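Local coordinates for protein BvnE (Penicillium brevicompactum, PDB 6U9I) that probably acts as an isomerase, a semipinacolase that sets the stereochemistry of a pinacol-type rearrangement during assembly of the fungal brevianamide alkaloids, at residues A[23-32]-A[75-83]; A[42-50]-A[57-65]. One frame throughout, in Å; residues are numbered along the deposited sequence.

Contact 1: A[23-32]-A[75-83]; sequences HRWLSTMNDF and MKNFNLALM
The carboxamide of N30 grips both backbone polar atoms of L80. OD1 of N30 takes the N-H of L80 at 2.7 Å, and ND2 of N30 gives a nearly straight bond (169°) to L80 O at 2.9 Å. Each acceptor is met on a lone pair in its carbonyl plane. The asparagine thus takes the place of a neighbouring strand at L80 alone; on the other side of strand 78-82, N79 and A81 bond to Y104 and A102. Helix 14-31 packed against the curved sheet is consistent with the alpha+beta cone of NTF2-like proteins. The short helix and strand axes run almost antiparallel, 7.5 Å apart at closest approach. With its CG beside the backbone N (chi1 -76°), N30 turns the edge of its amide, oxygen and nitrogen together, to the backbone of L80, and the two bonds fix its rotation. One water donates to both N30 O and F78 O, adding a second polar bridge. Beyond the end of the helix, F32, at positive phi, lays its ring face over F78. The two rings are nearly parallel (12°) but offset, with little ring-on-ring overlap. Instead CB of F78 stands over the centre of the F32 ring, 3.4 Å from its centroid, a CH-pi contact. M75 O lies in plane at the edge of the same ring. On the inner side, L80 pushes CD2 among three helix residues: it meets M29 CB at 4.0 Å and W25 CZ3 at 4.1 Å, while the L26 side chain crosses that of L80 at about a right angle, CD2 touching CG. Within the same cluster M29 sets its CG over the centre of the W25 ring, 4.0 Å above the plane.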
# COMPACT_ATOMS: atom_id res chain seq x y z
N HIS A 23 -14.95 6.27 -4.26
CA HIS A 23 -15.40 5.76 -5.55
C HIS A 23 -15.52 6.86 -6.58
O HIS A 23 -15.29 6.62 -7.77
CB HIS A 23 -16.72 5.01 -5.38
CG HIS A 23 -16.55 3.62 -4.84
ND1 HIS A 23 -15.85 2.64 -5.53
CD2 HIS A 23 -16.96 3.05 -3.68
CE1 HIS A 23 -15.85 1.53 -4.81
NE2 HIS A 23 -16.51 1.75 -3.69
N ARG A 24 -15.86 8.08 -6.15
CA ARG A 24 -15.86 9.19 -7.10
C ARG A 24 -14.46 9.45 -7.63
O ARG A 24 -14.28 9.74 -8.82
CB ARG A 24 -16.44 10.45 -6.46
CG ARG A 24 -16.50 11.64 -7.42
CD ARG A 24 -17.06 12.86 -6.73
NE ARG A 24 -16.24 13.21 -5.57
CZ ARG A 24 -16.53 14.19 -4.72
NH1 ARG A 24 -15.72 14.43 -3.69
NH2 ARG A 24 -17.62 14.93 -4.90
N TRP A 25 -13.45 9.36 -6.75
CA TRP A 25 -12.07 9.53 -7.21
C TRP A 25 -11.72 8.48 -8.26
O TRP A 25 -11.10 8.81 -9.28
CB TRP A 25 -11.12 9.45 -6.01
CG TRP A 25 -9.69 9.65 -6.37
CD1 TRP A 25 -9.07 10.84 -6.62
CD2 TRP A 25 -8.69 8.63 -6.54
NE1 TRP A 25 -7.74 10.63 -6.92
CE2 TRP A 25 -7.48 9.28 -6.88
CE3 TRP A 25 -8.69 7.23 -6.42
CZ2 TRP A 25 -6.29 8.58 -7.11
CZ3 TRP A 25 -7.50 6.54 -6.66
CH2 TRP A 25 -6.32 7.22 -7.00
N LEU A 26 -12.11 7.23 -8.04
CA LEU A 26 -11.85 6.20 -9.04
C LEU A 26 -12.58 6.50 -10.35
O LEU A 26 -12.01 6.33 -11.44
CB LEU A 26 -12.30 4.83 -8.52
CG LEU A 26 -11.42 4.06 -7.52
CD1 LEU A 26 -12.05 2.69 -7.29
CD2 LEU A 26 -9.99 3.90 -8.01
N SER A 27 -13.84 6.93 -10.27
CA SER A 27 -14.61 7.11 -11.49
C SER A 27 -14.09 8.28 -12.31
O SER A 27 -14.06 8.22 -13.54
CB SER A 27 -16.10 7.28 -11.17
OG SER A 27 -16.33 8.57 -10.65
N THR A 28 -13.65 9.35 -11.64
CA THR A 28 -13.09 10.47 -12.39
C THR A 28 -11.72 10.12 -12.95
O THR A 28 -11.35 10.62 -14.02
CB THR A 28 -13.03 11.75 -11.53
OG1 THR A 28 -12.25 11.53 -10.35
CG2 THR A 28 -14.44 12.17 -11.12
N MET A 29 -10.96 9.26 -12.27
CA MET A 29 -9.73 8.78 -12.88
C MET A 29 -10.03 8.03 -14.18
O MET A 29 -9.36 8.23 -15.19
CB MET A 29 -8.95 7.89 -11.91
CG MET A 29 -8.21 8.67 -10.81
SD MET A 29 -6.90 9.73 -11.45
CE MET A 29 -5.58 8.55 -11.70
N ASN A 30 -11.06 7.18 -14.16
CA ASN A 30 -11.42 6.43 -15.36
C ASN A 30 -12.01 7.31 -16.45
O ASN A 30 -12.01 6.91 -17.62
CB ASN A 30 -12.37 5.30 -14.98
CG ASN A 30 -11.63 4.15 -14.32
OD1 ASN A 30 -10.58 3.73 -14.81
ND2 ASN A 30 -12.12 3.70 -13.18
N ASP A 31 -12.53 8.49 -16.10
CA ASP A 31 -12.92 9.45 -17.12
C ASP A 31 -11.73 9.87 -17.96
O ASP A 31 -11.89 10.24 -19.13
CB ASP A 31 -13.60 10.66 -16.47
CG ASP A 31 -14.99 10.32 -15.94
OD1 ASP A 31 -15.63 9.38 -16.49
OD2 ASP A 31 -15.44 10.98 -14.99
N PHE A 32 -10.53 9.84 -17.38
CA PHE A 32 -9.27 9.93 -18.12
C PHE A 32 -9.20 11.20 -18.97
O PHE A 32 -8.79 11.17 -20.13
CB PHE A 32 -9.03 8.68 -18.98
CG PHE A 32 -7.57 8.39 -19.23
CD1 PHE A 32 -6.69 8.27 -18.17
CD2 PHE A 32 -7.09 8.23 -20.52
CE1 PHE A 32 -5.34 7.99 -18.39
CE2 PHE A 32 -5.74 7.95 -20.75
CZ PHE A 32 -4.87 7.84 -19.69
N MET A 75 -1.60 7.20 -23.75
CA MET A 75 -2.22 5.94 -23.39
C MET A 75 -3.70 5.96 -23.75
O MET A 75 -4.33 7.01 -23.80
CB MET A 75 -2.04 5.64 -21.89
CG MET A 75 -0.60 5.79 -21.45
SD MET A 75 -0.11 4.61 -20.19
CE MET A 75 -1.30 5.05 -18.92
N LYS A 76 -4.23 4.77 -24.03
CA LYS A 76 -5.62 4.58 -24.40
C LYS A 76 -6.23 3.50 -23.52
O LYS A 76 -5.52 2.66 -22.95
CB LYS A 76 -5.76 4.17 -25.89
CG LYS A 76 -4.73 4.80 -26.82
CD LYS A 76 -3.64 3.80 -27.20
CE LYS A 76 -2.35 4.49 -27.65
NZ LYS A 76 -1.32 3.51 -28.09
N ASN A 77 -7.56 3.51 -23.44
CA ASN A 77 -8.32 2.47 -22.75
C ASN A 77 -7.84 2.28 -21.32
O ASN A 77 -7.68 1.15 -20.83
CB ASN A 77 -8.27 1.15 -23.53
CG ASN A 77 -8.92 1.28 -24.88
OD1 ASN A 77 -9.95 1.93 -25.02
ND2 ASN A 77 -8.30 0.69 -25.90
N PHE A 78 -7.62 3.40 -20.64
CA PHE A 78 -7.18 3.38 -19.25
C PHE A 78 -8.28 2.84 -18.35
O PHE A 78 -9.46 3.17 -18.50
CB PHE A 78 -6.81 4.80 -18.81
CG PHE A 78 -6.41 4.91 -17.36
CD1 PHE A 78 -5.14 4.54 -16.94
CD2 PHE A 78 -7.30 5.42 -16.42
CE1 PHE A 78 -4.77 4.66 -15.60
CE2 PHE A 78 -6.93 5.55 -15.08
CZ PHE A 78 -5.66 5.17 -14.68
N ASN A 79 -7.89 2.01 -17.38
CA ASN A 79 -8.81 1.58 -16.35
C ASN A 79 -8.08 1.49 -15.02
O ASN A 79 -6.96 0.96 -14.96
CB ASN A 79 -9.46 0.23 -16.66
CG ASN A 79 -10.44 -0.19 -15.58
OD1 ASN A 79 -11.55 0.35 -15.47
ND2 ASN A 79 -10.04 -1.15 -14.77
N LEU A 80 -8.70 2.02 -13.98
CA LEU A 80 -8.19 1.93 -12.61
C LEU A 80 -9.30 1.34 -11.76
O LEU A 80 -10.44 1.81 -11.82
CB LEU A 80 -7.77 3.31 -12.09
CG LEU A 80 -7.16 3.39 -10.70
CD1 LEU A 80 -5.85 2.62 -10.66
CD2 LEU A 80 -6.93 4.86 -10.32
N ALA A 81 -8.99 0.31 -10.98
CA ALA A 81 -10.04 -0.41 -10.29
C ALA A 81 -9.48 -1.11 -9.07
O ALA A 81 -8.28 -1.40 -9.00
CB ALA A 81 -10.72 -1.43 -11.21
N LEU A 82 -10.36 -1.39 -8.11
CA LEU A 82 -9.96 -2.23 -6.99
C LEU A 82 -9.41 -3.56 -7.50
O LEU A 82 -9.93 -4.12 -8.48
CB LEU A 82 -11.14 -2.46 -6.05
CG LEU A 82 -11.43 -1.25 -5.14
CD1 LEU A 82 -12.89 -1.23 -4.70
CD2 LEU A 82 -10.50 -1.26 -3.92
N MET A 83 -8.34 -4.04 -6.86
CA MET A 83 -7.79 -5.35 -7.16
C MET A 83 -8.87 -6.40 -6.97
O MET A 83 -9.82 -6.19 -6.22
CB MET A 83 -6.60 -5.66 -6.24
CG MET A 83 -5.32 -4.89 -6.61
SD MET A 83 -4.49 -5.64 -8.02
CE MET A 83 -3.76 -7.11 -7.27
O HOH W 1 -10.50 5.26 -19.64

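Contact 2: A[42-50]-A[57-65]; sequences TEECVTRPA and APLNNGQLR
T47 and L59 form an antiparallel hydrogen-bonded pair: T47 N reaches L59 O and L59 N returns to T47 O, both at 2.9 Å. Each carbonyl is also touched by a CA-H, V46 CA approaching L59 O and P58 CA approaching T47 O. Around this short hairpin bridge the side chains pack in pairs. V46 and P58 lie side by side, V46 CB 4.0 Å from P58 CB. The side chains of P49 and L59 cross at about a right angle, CG against CD1, and a methyl of L64 from the following helix rests on T47 OG1. Where strand 59-60 gives way to helix 61-74, N61 holds CG beside its backbone N (chi1 -70°), which turns the amide back toward the turn 42-45. Its ND2 binds T42 O at 2.9 Å, from the opposite face of that carbonyl to C45 N. A water accepts from N61 N and donates to E43 O and C45 O, and a second joins N61 ND2 to E43 OE2. The helix start is set by a capping box, in which Q63 N bonds N60 OD1 at 2.8 Å and N60 N bonds Q63 OE1. Further out, R48, in the conformer given, has V46 CG2 packed over the centre of one guanidinium face and forms a salt bridge with D131, while R41 donates to both N61 OD1 and T47 OG1. Held at its oxygen by a cationic guanidinium, the N61 amide is probably polarised, which would make its ND2 a stronger donor toward the turn carbonyl of T42.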
# COMPACT_ATOMS: atom_id res chain seq x y z
N THR A 42 -8.79 19.63 -2.73
CA THR A 42 -8.56 20.92 -2.08
C THR A 42 -7.47 21.69 -2.83
O THR A 42 -6.72 21.13 -3.63
CB THR A 42 -8.13 20.75 -0.63
OG1 THR A 42 -6.88 20.05 -0.60
CG2 THR A 42 -9.17 20.00 0.17
N GLU A 43 -7.35 22.99 -2.53
CA GLU A 43 -6.38 23.80 -3.27
C GLU A 43 -4.94 23.36 -2.99
O GLU A 43 -4.10 23.43 -3.89
CB GLU A 43 -6.56 25.28 -2.95
CG GLU A 43 -7.96 25.81 -3.32
CD GLU A 43 -8.34 25.51 -4.77
OE1 GLU A 43 -9.51 25.13 -5.01
OE2 GLU A 43 -7.48 25.65 -5.67
N GLU A 44 -4.66 22.87 -1.79
CA GLU A 44 -3.31 22.50 -1.39
C GLU A 44 -3.01 21.02 -1.59
O GLU A 44 -1.90 20.58 -1.27
CB GLU A 44 -3.09 22.87 0.08
CG GLU A 44 -3.42 24.32 0.43
CD GLU A 44 -2.27 25.26 0.14
OE1 GLU A 44 -1.11 24.89 0.43
OE2 GLU A 44 -2.53 26.38 -0.36
N CYS A 45 -3.95 20.26 -2.13
CA CYS A 45 -3.78 18.82 -2.31
C CYS A 45 -2.52 18.49 -3.11
O CYS A 45 -2.23 19.11 -4.14
CB CYS A 45 -5.01 18.25 -3.02
SG CYS A 45 -5.07 16.45 -3.00
N VAL A 46 -1.77 17.48 -2.65
CA VAL A 46 -0.68 16.94 -3.46
C VAL A 46 -0.88 15.44 -3.62
O VAL A 46 -1.50 14.78 -2.79
CB VAL A 46 0.72 17.22 -2.88
CG1 VAL A 46 1.00 18.73 -2.85
CG2 VAL A 46 0.85 16.62 -1.50
N THR A 47 -0.35 14.92 -4.73
CA THR A 47 -0.21 13.49 -4.95
C THR A 47 1.25 13.13 -4.68
O THR A 47 2.15 13.76 -5.25
CB THR A 47 -0.61 13.12 -6.38
OG1 THR A 47 -2.03 13.28 -6.53
CG2 THR A 47 -0.22 11.68 -6.70
N ARG A 48 1.47 12.17 -3.79
CA ARG A 48 2.82 11.81 -3.36
C ARG A 48 3.18 10.43 -3.89
O ARG A 48 2.71 9.42 -3.35
CB ARG A 48 2.94 11.83 -1.84
CG ARG A 48 2.27 13.00 -1.14
CD ARG A 48 2.27 12.77 0.36
NE ARG A 48 1.72 13.90 1.10
CZ ARG A 48 2.43 14.95 1.50
NH1 ARG A 48 3.72 15.01 1.23
NH2 ARG A 48 1.83 15.93 2.17
N PRO A 49 4.01 10.33 -4.93
CA PRO A 49 4.46 9.01 -5.37
C PRO A 49 5.32 8.34 -4.31
O PRO A 49 6.08 8.99 -3.59
CB PRO A 49 5.27 9.31 -6.64
CG PRO A 49 4.87 10.69 -7.06
CD PRO A 49 4.52 11.41 -5.79
N ALA A 50 5.17 7.03 -4.21
CA ALA A 50 5.94 6.20 -3.30
C ALA A 50 6.18 4.88 -3.99
O ALA A 50 5.46 4.54 -4.94
CB ALA A 50 5.21 5.99 -1.96
N ALA A 57 9.21 13.65 -6.20
CA ALA A 57 8.60 14.53 -5.22
C ALA A 57 7.09 14.63 -5.46
O ALA A 57 6.61 14.28 -6.54
CB ALA A 57 9.23 15.92 -5.28
N PRO A 58 6.33 15.11 -4.47
CA PRO A 58 4.88 15.28 -4.68
C PRO A 58 4.58 16.27 -5.79
O PRO A 58 5.37 17.17 -6.11
CB PRO A 58 4.39 15.81 -3.33
CG PRO A 58 5.43 15.36 -2.33
CD PRO A 58 6.73 15.42 -3.09
N LEU A 59 3.38 16.12 -6.35
CA LEU A 59 2.87 17.00 -7.39
C LEU A 59 1.66 17.75 -6.84
O LEU A 59 0.73 17.14 -6.30
CB LEU A 59 2.46 16.20 -8.63
CG LEU A 59 3.53 15.44 -9.42
CD1 LEU A 59 3.90 14.12 -8.75
CD2 LEU A 59 3.05 15.18 -10.85
N ASN A 60 1.65 19.07 -6.99
CA ASN A 60 0.47 19.83 -6.62
C ASN A 60 -0.55 19.74 -7.76
O ASN A 60 -0.32 19.07 -8.77
CB ASN A 60 0.83 21.28 -6.26
CG ASN A 60 1.48 22.04 -7.41
OD1 ASN A 60 1.18 21.80 -8.57
ND2 ASN A 60 2.36 22.98 -7.07
N ASN A 61 -1.69 20.41 -7.59
CA ASN A 61 -2.79 20.25 -8.55
C ASN A 61 -2.36 20.68 -9.96
O ASN A 61 -2.70 20.02 -10.95
CB ASN A 61 -4.01 21.06 -8.11
CG ASN A 61 -4.69 20.49 -6.89
OD1 ASN A 61 -4.57 19.31 -6.58
ND2 ASN A 61 -5.44 21.34 -6.18
N GLY A 62 -1.62 21.79 -10.06
CA GLY A 62 -1.18 22.25 -11.36
C GLY A 62 -0.16 21.33 -12.00
O GLY A 62 -0.22 21.06 -13.20
N GLN A 63 0.80 20.83 -11.21
CA GLN A 63 1.77 19.88 -11.73
C GLN A 63 1.11 18.58 -12.17
O GLN A 63 1.49 17.98 -13.18
CB GLN A 63 2.83 19.57 -10.67
CG GLN A 63 3.75 20.76 -10.40
CD GLN A 63 4.60 20.56 -9.18
OE1 GLN A 63 4.16 19.98 -8.19
NE2 GLN A 63 5.83 21.08 -9.22
N LEU A 64 0.13 18.11 -11.40
CA LEU A 64 -0.55 16.87 -11.71
C LEU A 64 -1.37 17.00 -12.99
O LEU A 64 -1.38 16.08 -13.82
CB LEU A 64 -1.43 16.46 -10.53
CG LEU A 64 -2.06 15.08 -10.53
CD1 LEU A 64 -1.01 13.98 -10.46
CD2 LEU A 64 -3.05 14.98 -9.37
N ARG A 65 -2.06 18.13 -13.16
CA ARG A 65 -2.80 18.35 -14.40
C ARG A 65 -1.85 18.30 -15.60
O ARG A 65 -2.14 17.63 -16.60
CB ARG A 65 -3.53 19.69 -14.33
CG ARG A 65 -4.48 19.95 -15.50
CD ARG A 65 -5.01 21.39 -15.45
NE ARG A 65 -5.97 21.60 -14.36
CZ ARG A 65 -7.28 21.42 -14.48
NH1 ARG A 65 -7.81 21.03 -15.63
NH2 ARG A 65 -8.08 21.64 -13.44
O HOH W 2 -2.23 21.66 -4.87
O HOH W 3 -5.26 24.31 -7.01

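Overall arrangement
Contacts 1 and 2 lie on opposite sides of the chain's centre, about 8 and 11 Å from it, with their own centres about 18 Å apart. They do not touch; their nearest atoms are about 6 Å from each other. Helix 61-74, whose start belongs to contact 2, leads directly into strand 78-82 of contact 1, and both contacts reach the same mixed sheet: strand 78-82 pairs with 96-107, strand 45-50 with 129-136. A bound glycerol, probably from the crystallisation liquor, lies about 3 Å from the N79 side chain at contact 1. At contact 2, A50 packs on E115 of the second subunit, placing that end of the hairpin by the dimer interface.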